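Local coordinates for hypothetical protein (Actinomyces odontolyticus, PDB 4MJG) that is of unknown function but belongs to the DUF4853 family and folds around a single antiparallel beta sheet, with a disulfide bond in the chain, at residues Thr40-Gly48 with His174-Gly182. Residues are numbered along the deposited sequence; the frame is centred on the assembly and turned at random.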
loop_
_atom_site.group_PDB
_atom_site.type_symbol
_atom_site.label_atom_id
_atom_site.label_comp_id
_atom_site.label_asym_id
_atom_site.label_seq_id
_atom_site.Cartn_x
_atom_site.Cartn_y
_atom_site.Cartn_z
ATOM N N THR A 40 -12.225 12.052 -3.243
ATOM C CA THR A 40 -11.771 13.183 -4.042
ATOM C C THR A 40 -12.764 13.498 -5.146
ATOM O O THR A 40 -13.020 14.665 -5.448
ATOM C CB THR A 40 -10.439 12.891 -4.744
ATOM O OG1 THR A 40 -9.474 12.408 -3.797
ATOM C CG2 THR A 40 -9.923 14.150 -5.414
ATOM N N GLY A 41 -13.309 12.443 -5.742
ATOM C CA GLY A 41 -14.122 12.554 -6.941
ATOM C C GLY A 41 -13.202 12.411 -8.132
ATOM O O GLY A 41 -13.131 13.296 -8.984
ATOM N N GLY A 42 -12.478 11.299 -8.183
ATOM C CA GLY A 42 -11.515 11.090 -9.248
ATOM C C GLY A 42 -10.772 9.770 -9.198
ATOM O O GLY A 42 -11.365 8.711 -8.973
ATOM N N GLU A 43 -9.456 9.853 -9.371
ATOM C CA GLU A 43 -8.655 8.717 -9.796
ATOM C C GLU A 43 -7.321 8.666 -9.082
ATOM O O GLU A 43 -6.851 9.670 -8.544
ATOM C CB GLU A 43 -8.418 8.812 -11.306
ATOM C CG GLU A 43 -7.815 10.139 -11.771
ATOM C CD GLU A 43 -7.812 10.317 -13.284
ATOM O OE1 GLU A 43 -8.617 9.660 -13.986
ATOM O OE2 GLU A 43 -7.002 11.132 -13.778
ATOM N N LEU A 44 -6.713 7.485 -9.089
ATOM C CA LEU A 44 -5.368 7.294 -8.550
ATOM C C LEU A 44 -4.331 7.307 -9.669
ATOM O O LEU A 44 -4.575 6.786 -10.753
ATOM C CB LEU A 44 -5.273 5.957 -7.811
ATOM C CG LEU A 44 -6.097 5.766 -6.538
ATOM C CD1 LEU A 44 -6.008 4.325 -6.068
ATOM C CD2 LEU A 44 -5.634 6.705 -5.436
ATOM N N THR A 45 -3.178 7.901 -9.391
ATOM C CA THR A 45 -2.013 7.829 -10.272
ATOM C C THR A 45 -1.060 6.785 -9.698
ATOM O O THR A 45 -0.835 6.756 -8.490
ATOM C CB THR A 45 -1.291 9.183 -10.333
ATOM O OG1 THR A 45 -2.218 10.198 -10.730
ATOM C CG2 THR A 45 -0.137 9.143 -11.324
ATOM N N VAL A 46 -0.502 5.926 -10.543
ATOM C CA VAL A 46 0.412 4.885 -10.060
ATOM C C VAL A 46 1.830 5.450 -9.992
ATOM O O VAL A 46 2.491 5.635 -11.020
ATOM C CB VAL A 46 0.366 3.621 -10.939
ATOM C CG1 VAL A 46 1.265 2.537 -10.366
ATOM C CG2 VAL A 46 -1.067 3.118 -11.060
HETATM N N MSE A 47 2.277 5.717 -8.768
HETATM C CA MSE A 47 3.557 6.380 -8.508
HETATM C C MSE A 47 4.692 5.395 -8.491
HETATM O O MSE A 47 5.810 5.728 -8.881
HETATM C CB MSE A 47 3.515 7.061 -7.133
HETATM C CG MSE A 47 3.910 8.533 -7.164
HETATM SE SE MSE A 47 5.831 8.718 -7.550
HETATM C CE MSE A 47 6.438 8.171 -5.751
ATOM N N GLY A 48 4.424 4.185 -8.004
ATOM C CA GLY A 48 5.453 3.169 -7.857
ATOM C C GLY A 48 4.898 1.774 -8.059
ATOM O O GLY A 48 3.707 1.517 -7.831
ATOM N N HIS A 174 7.040 11.693 -19.740
ATOM C CA HIS A 174 5.965 10.784 -20.116
ATOM C C HIS A 174 4.642 11.139 -19.431
ATOM O O HIS A 174 4.639 11.666 -18.317
ATOM C CB HIS A 174 6.336 9.345 -19.730
ATOM C CG HIS A 174 7.430 8.754 -20.561
ATOM N ND1 HIS A 174 7.185 7.879 -21.595
ATOM C CD2 HIS A 174 8.774 8.903 -20.503
ATOM C CE1 HIS A 174 8.330 7.519 -22.146
ATOM N NE2 HIS A 174 9.310 8.127 -21.502
ATOM N N PRO A 175 3.510 10.844 -20.093
ATOM C CA PRO A 175 2.265 10.824 -19.347
ATOM C C PRO A 175 2.309 9.695 -18.338
ATOM O O PRO A 175 3.176 8.821 -18.417
ATOM C CB PRO A 175 1.211 10.545 -20.417
ATOM C CG PRO A 175 1.948 9.866 -21.509
ATOM C CD PRO A 175 3.301 10.508 -21.509
ATOM N N VAL A 176 1.379 9.715 -17.398
ATOM C CA VAL A 176 1.418 8.795 -16.275
ATOM C C VAL A 176 0.254 7.826 -16.355
ATOM O O VAL A 176 -0.781 8.144 -16.942
ATOM C CB VAL A 176 1.396 9.543 -14.922
ATOM C CG1 VAL A 176 2.567 10.515 -14.840
ATOM C CG2 VAL A 176 0.075 10.275 -14.700
ATOM N N PRO A 177 0.422 6.636 -15.769
ATOM C CA PRO A 177 -0.670 5.681 -15.718
ATOM C C PRO A 177 -1.639 5.986 -14.583
ATOM O O PRO A 177 -1.209 6.277 -13.463
ATOM C CB PRO A 177 0.044 4.356 -15.480
ATOM C CG PRO A 177 1.281 4.721 -14.746
ATOM C CD PRO A 177 1.673 6.083 -15.225
ATOM N N THR A 178 -2.932 5.905 -14.876
ATOM C CA THR A 178 -3.966 6.211 -13.900
ATOM C C THR A 178 -4.947 5.055 -13.762
ATOM O O THR A 178 -5.094 4.241 -14.672
ATOM C CB THR A 178 -4.752 7.473 -14.306
ATOM O OG1 THR A 178 -5.374 7.258 -15.575
ATOM C CG2 THR A 178 -3.830 8.678 -14.396
ATOM N N LEU A 179 -5.619 5.003 -12.617
ATOM C CA LEU A 179 -6.641 3.998 -12.356
ATOM C C LEU A 179 -7.994 4.671 -12.190
ATOM O O LEU A 179 -8.128 5.624 -11.421
ATOM C CB LEU A 179 -6.308 3.223 -11.085
ATOM C CG LEU A 179 -4.978 2.474 -11.082
ATOM C CD1 LEU A 179 -4.702 1.887 -9.708
ATOM C CD2 LEU A 179 -4.976 1.381 -12.138
ATOM N N THR A 180 -8.992 4.175 -12.914
ATOM C CA THR A 180 -10.359 4.677 -12.789
ATOM C C THR A 180 -11.338 3.513 -12.666
ATOM O O THR A 180 -11.125 2.438 -13.242
ATOM C CB THR A 180 -10.742 5.591 -13.972
ATOM O OG1 THR A 180 -10.153 5.095 -15.182
ATOM C CG2 THR A 180 -10.255 7.010 -13.727
ATOM N N THR A 181 -12.411 3.747 -11.915
ATOM C CA THR A 181 -13.369 2.700 -11.554
ATOM C C THR A 181 -14.095 2.124 -12.775
ATOM O O THR A 181 -14.334 2.831 -13.756
ATOM C CB THR A 181 -14.412 3.232 -10.548
ATOM O OG1 THR A 181 -15.072 4.375 -11.101
ATOM C CG2 THR A 181 -13.746 3.620 -9.225
ATOM N N GLY A 182 -14.436 0.838 -12.702
ATOM C CA GLY A 182 -15.088 0.132 -13.804
ATOM C C GLY A 182 -14.093 -0.668 -14.624
ATOM O O GLY A 182 -12.924 -0.292 -14.725
#
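Leu44 and Leu179 form an antiparallel hydrogen-bonded pair, where the start of strand 44-55 meets the C-terminal strand, 176-181, second from the edge of the antiparallel sheet. Strands 44-48 and 176-181 run at 138°, and they part toward Gly48. Three backbone bonds hold the pairing. Leu179 N donates to Leu44 O at 2.8 Å. Val46 N reaches Pro177 O at 3.0 Å; the return bond from Leu44 N to Leu179 O is weak. As a proline, residue 177 lacks an N-H, so its backbone bond to this strand uses only the carbonyl. Between these bonds sits the non-hydrogen-bonded pair Thr45-Thr178.

Apolar packing occupies the face that carries the leucines. Leu44 and Leu179 meet at their CB atoms, 4.4 Å apart, and both also touch Met161 of strand 161-166. Val46 lays CG2 against Leu179 CG at 4.0 Å, while its CB abuts the Pro177 ring at CG.

On the face of Thr45 and Thr178 the strands meet largely through methyl groups, while polar ends turn to strand 161-166: Thr178 OG1 is hydrogen-bonded to Thr164 OG1, and Glu43 OE2 makes a weak bond to Ser166 OG. Thr45 turns its methyl anti to the backbone N, where CG2 meets Val176 CG2 at 3.6 Å. Glu43 runs alongside Thr180, its CB 3.5 Å from Thr180 CG2.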